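Local coordinates for protein (S)-2-haloacid dehalogenase IVA (Burkholderia cepacia, PDB 2NO4) that catalyses the hydrolytic dehalogenation of short-chain (S)-2-haloalkanoic acids to the corresponding (R)-2-hydroxyalkanoic acids, with inversion of configuration, at residues D89-G92 with L93-L97; M134-A137 with A138-S142; L174-N177 with P178-C182. All blocks are in the same frame, centred on the assembly; numbering follows the deposited sequence.

Overall arrangement
The three contacts follow one another along the chain without overlap. Each is local, joining residues a turn or so apart. Contact 1 is the start of helix 90-102. Contact 2 takes in most of helix 132-141 and the residue after it; the helix connects strands 123-128 and 150-153 of the parallel sheet. Contact 3 is the turn leading from helix 164-174 into strand 181-185. The centres of contacts 1 and 2 lie about 21 Å apart, and those of 2 and 3 about 25 Å. The centres of contacts 1 and 3 are about 41 Å apart, on opposite sides of the chain's centre. Contacts 2 and 3 belong to the Rossmann-like fold, whereas contact 1 packs among helices. Of the three, contact 2 lies beside substrate-binding residues.

Contact 1 (D89-G92 with L93-L97); sequences DRKG and LKDRL. With SO4 (sulfate ion), chain J.
Leu93 N donates to Asp89 O over 3.1 Å, closing the first turn of helix 90-102. Three more backbone bonds carry the turn forward: Lys94 N to Arg90 O, Asp95 N to Lys91 O and Arg96 N to Gly92 O. The shortest joins Lys94 N and Arg90 O at 2.7 Å. Asp89 is the N-cap. Its OD1 accepts from Gly92 N at 3.0 Å, and the donor stands above the carboxylate plane, 53° out of it. The carboxylate of Asp89 also lies close over Gly92, which has no side chain to obstruct it. On the outer face Lys91 and Asp95 are one turn apart. Lys91 CE comes within 4.1 Å of Asp95 OD2, but Lys91 NZ stays 4.6 Å from that oxygen. The opposite charges are near but not in contact, and any attraction is probably modest. Arg90 turns the edge of its guanidinium to a sulfate ion, probably from the crystallisation liquor. Arg90 NE reaches sulfate O3 at 3.0 Å and Arg90 NH2 reaches sulfate O4 at 3.2 Å, both nearly straight. The bend at chi3 (-76°) swings the guanidinium toward the anion, which Arg83 also binds. Lys94 runs extended to a salt bridge with Asp75 and a hydrogen bond with Thr79. Arg96 forms a salt bridge with Glu38 and a hydrogen bond with Asn35. The helix packs on helix 70-84 through Arg90, Lys94 and Leu97, and Leu97 also meets helix 43-63.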
# COMPACT_ATOMS: atom_id res chain seq x y z
N ASP B 89 -19.31 -11.28 -16.60
CA ASP B 89 -18.31 -12.09 -17.30
C ASP B 89 -16.91 -11.85 -16.76
O ASP B 89 -15.98 -11.53 -17.51
CB ASP B 89 -18.37 -11.91 -18.84
CG ASP B 89 -17.42 -12.91 -19.60
OD1 ASP B 89 -17.04 -13.98 -19.05
OD2 ASP B 89 -17.05 -12.60 -20.76
N ARG B 90 -16.76 -12.00 -15.44
CA ARG B 90 -15.46 -11.82 -14.79
C ARG B 90 -14.44 -12.84 -15.27
O ARG B 90 -13.27 -12.51 -15.41
CB ARG B 90 -15.61 -11.82 -13.27
CG ARG B 90 -16.38 -10.61 -12.75
CD ARG B 90 -16.21 -10.48 -11.27
NE ARG B 90 -16.98 -11.43 -10.48
CZ ARG B 90 -18.27 -11.26 -10.16
NH1 ARG B 90 -18.96 -10.22 -10.62
NH2 ARG B 90 -18.90 -12.14 -9.42
N LYS B 91 -14.91 -14.06 -15.58
CA LYS B 91 -14.06 -15.13 -16.10
C LYS B 91 -13.37 -14.70 -17.40
O LYS B 91 -12.14 -14.75 -17.48
CB LYS B 91 -14.86 -16.43 -16.31
CG LYS B 91 -14.09 -17.60 -16.96
CD LYS B 91 -13.26 -18.40 -15.92
CE LYS B 91 -12.24 -19.37 -16.60
NZ LYS B 91 -12.94 -20.38 -17.46
N GLY B 92 -14.17 -14.30 -18.41
CA GLY B 92 -13.65 -13.87 -19.72
C GLY B 92 -12.78 -12.61 -19.65
O GLY B 92 -11.70 -12.54 -20.26
N LEU B 93 -13.26 -11.64 -18.89
CA LEU B 93 -12.55 -10.40 -18.62
C LEU B 93 -11.20 -10.64 -17.93
O LEU B 93 -10.18 -10.08 -18.35
CB LEU B 93 -13.46 -9.50 -17.77
CG LEU B 93 -13.81 -8.08 -18.16
CD1 LEU B 93 -13.81 -7.78 -19.68
CD2 LEU B 93 -15.14 -7.69 -17.46
N LYS B 94 -11.20 -11.49 -16.90
CA LYS B 94 -9.96 -11.85 -16.19
C LYS B 94 -8.88 -12.40 -17.14
O LYS B 94 -7.73 -11.94 -17.12
CB LYS B 94 -10.22 -12.82 -15.05
CG LYS B 94 -9.04 -13.04 -14.14
CD LYS B 94 -9.44 -13.88 -12.95
CE LYS B 94 -8.21 -14.41 -12.27
NZ LYS B 94 -8.51 -15.16 -11.02
N ASP B 95 -9.26 -13.38 -17.96
CA ASP B 95 -8.35 -13.96 -18.96
C ASP B 95 -7.80 -12.90 -19.89
O ASP B 95 -6.60 -12.84 -20.12
CB ASP B 95 -9.07 -15.05 -19.78
CG ASP B 95 -9.47 -16.28 -18.93
OD1 ASP B 95 -8.91 -16.50 -17.83
OD2 ASP B 95 -10.36 -17.06 -19.39
N ARG B 96 -8.68 -12.07 -20.45
CA ARG B 96 -8.30 -10.97 -21.35
C ARG B 96 -7.35 -9.97 -20.70
O ARG B 96 -6.35 -9.54 -21.30
CB ARG B 96 -9.54 -10.21 -21.84
CG ARG B 96 -10.25 -10.88 -23.01
CD ARG B 96 -11.40 -9.99 -23.53
NE ARG B 96 -10.87 -8.93 -24.40
CZ ARG B 96 -10.94 -8.97 -25.73
NH1 ARG B 96 -11.54 -9.99 -26.34
NH2 ARG B 96 -10.41 -7.98 -26.45
N LEU B 97 -7.67 -9.58 -19.48
CA LEU B 97 -6.88 -8.54 -18.77
C LEU B 97 -5.50 -9.06 -18.30
O LEU B 97 -4.49 -8.36 -18.42
CB LEU B 97 -7.71 -7.92 -17.65
CG LEU B 97 -8.87 -6.99 -18.09
CD1 LEU B 97 -9.63 -6.46 -16.88
CD2 LEU B 97 -8.35 -5.84 -18.90
S SO4 J . -15.84 -14.85 -9.50
O1 SO4 J . -15.96 -15.27 -10.89
O2 SO4 J . -15.06 -15.82 -8.74
O3 SO4 J . -15.14 -13.57 -9.49
O4 SO4 J . -17.14 -14.76 -8.84

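Contact 2 (M134-A137 with A138-S142); sequences MLQA and ALKAS
Leu135 and Leu139 pack one turn apart on helix 132-141, the crossover helix of a beta-alpha-beta unit in this Rossmann-like fold. Their side chains meet at an oblique angle. Leu135 CD2 lies 3.8 Å from Leu139 CG and 4.0 Å from Leu139 CD2, so a single methyl of Leu135 rests on the branch of Leu139. The chi1 of Leu139 is -65°, which sets its CG beside its own backbone N and against the carbonyl of the preceding turn, 3.2 Å from Leu135 O. Both leucines face the sheet. They touch Ile126 of strand 123-128 and Cys151 of strand 150-153. Gln136 also slants across Leu139, on the more exposed flank. Its chain is bent at chi2 (-56°), which folds the amide back so that Gln136 OE1 comes 3.6 Å from Leu139 CD1, an oxygen against a methyl.

Met134 points another way. It packs on Tyr22, a substrate-binding residue, and on Phe70, Trp71 and Thr74 of helix 70-84. Leu135 in turn touches Ser128, which also binds the haloacid. The helix thus touches two substrate-binding residues as well as the sheet. Regular backbone bonds run from Ala138, Leu139, Lys140 and Ala141 to the residues four places earlier. At the C-terminal end Ala138 O accepts two bonds, from Ser142 N at 3.2 Å and from Ser142 OG at 2.7 Å, which approach from opposite faces of the carbonyl plane.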
# COMPACT_ATOMS: atom_id res chain seq x y z
N MET B 134 6.33 -13.42 -16.08
CA MET B 134 5.52 -12.28 -16.53
C MET B 134 6.39 -11.16 -17.15
O MET B 134 6.01 -10.57 -18.17
CB MET B 134 4.62 -11.77 -15.39
CG MET B 134 5.31 -10.96 -14.30
SD MET B 134 4.18 -10.50 -12.99
CE MET B 134 3.32 -9.10 -13.79
N LEU B 135 7.54 -10.89 -16.56
CA LEU B 135 8.36 -9.76 -16.97
C LEU B 135 9.03 -10.04 -18.33
O LEU B 135 9.06 -9.17 -19.20
CB LEU B 135 9.44 -9.47 -15.94
CG LEU B 135 9.77 -8.02 -15.58
CD1 LEU B 135 11.14 -8.04 -14.94
CD2 LEU B 135 9.73 -7.01 -16.73
N GLN B 136 9.57 -11.25 -18.48
CA GLN B 136 10.19 -11.67 -19.74
C GLN B 136 9.24 -11.62 -20.93
O GLN B 136 9.61 -11.11 -22.01
CB GLN B 136 10.85 -13.06 -19.60
CG GLN B 136 12.27 -12.99 -19.04
CD GLN B 136 13.19 -12.08 -19.90
OE1 GLN B 136 13.70 -11.06 -19.43
NE2 GLN B 136 13.36 -12.45 -21.17
N ALA B 137 8.01 -12.11 -20.73
CA ALA B 137 6.97 -11.99 -21.74
C ALA B 137 6.75 -10.53 -22.20
O ALA B 137 6.70 -10.25 -23.40
CB ALA B 137 5.64 -12.61 -21.25
N ALA B 138 6.61 -9.62 -21.22
CA ALA B 138 6.40 -8.18 -21.53
C ALA B 138 7.62 -7.59 -22.23
O ALA B 138 7.47 -6.83 -23.21
CB ALA B 138 6.06 -7.39 -20.26
N LEU B 139 8.81 -7.95 -21.75
CA LEU B 139 10.05 -7.46 -22.35
C LEU B 139 10.23 -7.97 -23.77
O LEU B 139 10.65 -7.21 -24.66
CB LEU B 139 11.28 -7.79 -21.49
CG LEU B 139 11.35 -7.13 -20.12
CD1 LEU B 139 12.60 -7.65 -19.36
CD2 LEU B 139 11.28 -5.61 -20.19
N LYS B 140 9.92 -9.25 -24.00
CA LYS B 140 10.03 -9.78 -25.36
C LYS B 140 9.02 -9.13 -26.32
O LYS B 140 9.39 -8.71 -27.43
CB LYS B 140 9.86 -11.31 -25.39
CG LYS B 140 11.10 -12.08 -24.93
CD LYS B 140 11.22 -13.40 -25.71
CE LYS B 140 11.58 -13.15 -27.20
NZ LYS B 140 10.72 -13.93 -28.18
N ALA B 141 7.75 -9.06 -25.89
CA ALA B 141 6.69 -8.47 -26.71
C ALA B 141 7.01 -7.06 -27.14
O ALA B 141 6.58 -6.63 -28.21
CB ALA B 141 5.35 -8.50 -25.99
N SER B 142 7.74 -6.32 -26.31
CA SER B 142 8.05 -4.92 -26.61
C SER B 142 9.47 -4.70 -27.15
O SER B 142 9.91 -3.56 -27.30
CB SER B 142 7.78 -4.04 -25.38
OG SER B 142 8.48 -4.57 -24.25

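Contact 3 (L174-N177 with P178-C182); sequences LGVN and PNEVC
Glu180 has CG beside its backbone N (chi1 -60°) and an extended chi2 (178°), which carry its carboxylate back across the turn to Asn177. Glu180 OE1 accepts from Asn177 N at 3.0 Å, and the N-H points almost straight at it. The donor arrives on the anti side of the carboxylate, close to its plane. In return Glu180 N donates to Asn177 O at 2.9 Å from above the carbonyl plane. Backbone and side chain of Glu180 therefore both hold Asn177, closing the short 3-10 turn 178-180. The Asn177 amide and the Glu180 carboxylate are tilted 23° apart, and the two side chains cross at a slant. A water bridges the asparagines: it accepts from Asn177 ND2 and donates to Asn179 OD1. On the buried side Val176 and Val181 cross at about a right angle. Val176 CG2 and Val181 CG2 are 3.4 Å apart, closer than usual for two methyls.

The turn joins helix 164-174 to strand 181-185. Leu174, at the helix end, packs on strands 16-19, 123-128 and 150-153. Glu180 and Cys182 bond through their backbones to strand 16-19 and Arg15 just before it, while Val181 pairs with Asn200 at the start of strand 200-204.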
# COMPACT_ATOMS: atom_id res chain seq x y z
N LEU B 174 25.12 -7.07 -9.95
CA LEU B 174 25.73 -6.23 -10.98
C LEU B 174 27.18 -5.84 -10.73
O LEU B 174 27.81 -5.24 -11.60
CB LEU B 174 24.88 -4.97 -11.26
CG LEU B 174 23.46 -5.26 -11.80
CD1 LEU B 174 22.64 -3.98 -11.80
CD2 LEU B 174 23.49 -5.91 -13.19
N GLY B 175 27.68 -6.18 -9.54
CA GLY B 175 29.07 -5.88 -9.15
C GLY B 175 29.33 -4.40 -9.02
O GLY B 175 30.39 -3.91 -9.42
N VAL B 176 28.35 -3.66 -8.50
CA VAL B 176 28.49 -2.22 -8.32
C VAL B 176 28.19 -1.79 -6.88
O VAL B 176 27.46 -2.48 -6.15
CB VAL B 176 27.56 -1.40 -9.32
CG1 VAL B 176 27.96 -1.60 -10.79
CG2 VAL B 176 26.07 -1.81 -9.16
N ASN B 177 28.75 -0.65 -6.49
CA ASN B 177 28.36 -0.01 -5.25
C ASN B 177 27.12 0.85 -5.46
O ASN B 177 26.90 1.32 -6.57
CB ASN B 177 29.49 0.88 -4.76
CG ASN B 177 30.74 0.11 -4.48
OD1 ASN B 177 30.69 -1.04 -4.02
ND2 ASN B 177 31.89 0.72 -4.78
N PRO B 178 26.35 1.10 -4.38
CA PRO B 178 25.14 1.93 -4.49
C PRO B 178 25.40 3.25 -5.19
O PRO B 178 24.62 3.64 -6.03
CB PRO B 178 24.73 2.16 -3.03
CG PRO B 178 25.25 0.94 -2.32
CD PRO B 178 26.53 0.57 -3.01
N ASN B 179 26.48 3.94 -4.86
CA ASN B 179 26.70 5.23 -5.50
C ASN B 179 27.18 5.22 -6.96
O ASN B 179 27.38 6.27 -7.54
CB ASN B 179 27.57 6.16 -4.63
CG ASN B 179 29.04 5.79 -4.64
OD1 ASN B 179 29.48 4.83 -5.28
ND2 ASN B 179 29.82 6.57 -3.90
N GLU B 180 27.34 4.03 -7.54
CA GLU B 180 27.66 3.90 -8.97
C GLU B 180 26.43 3.58 -9.80
O GLU B 180 26.52 3.35 -11.03
CB GLU B 180 28.67 2.79 -9.18
CG GLU B 180 29.97 3.03 -8.45
CD GLU B 180 30.93 1.89 -8.64
OE1 GLU B 180 30.61 0.74 -8.32
OE2 GLU B 180 32.04 2.17 -9.13
N VAL B 181 25.28 3.57 -9.12
CA VAL B 181 23.98 3.31 -9.73
C VAL B 181 23.12 4.60 -9.89
O VAL B 181 22.89 5.35 -8.94
CB VAL B 181 23.21 2.23 -8.94
CG1 VAL B 181 21.72 2.08 -9.43
CG2 VAL B 181 23.98 0.90 -9.01
N CYS B 182 22.67 4.82 -11.12
CA CYS B 182 21.55 5.71 -11.38
C CYS B 182 20.25 4.87 -11.44
O CYS B 182 20.04 4.03 -12.32
CB CYS B 182 21.76 6.48 -12.69
SG CYS B 182 20.39 7.64 -13.02
O HOH W 1 31.93 3.51 -5.43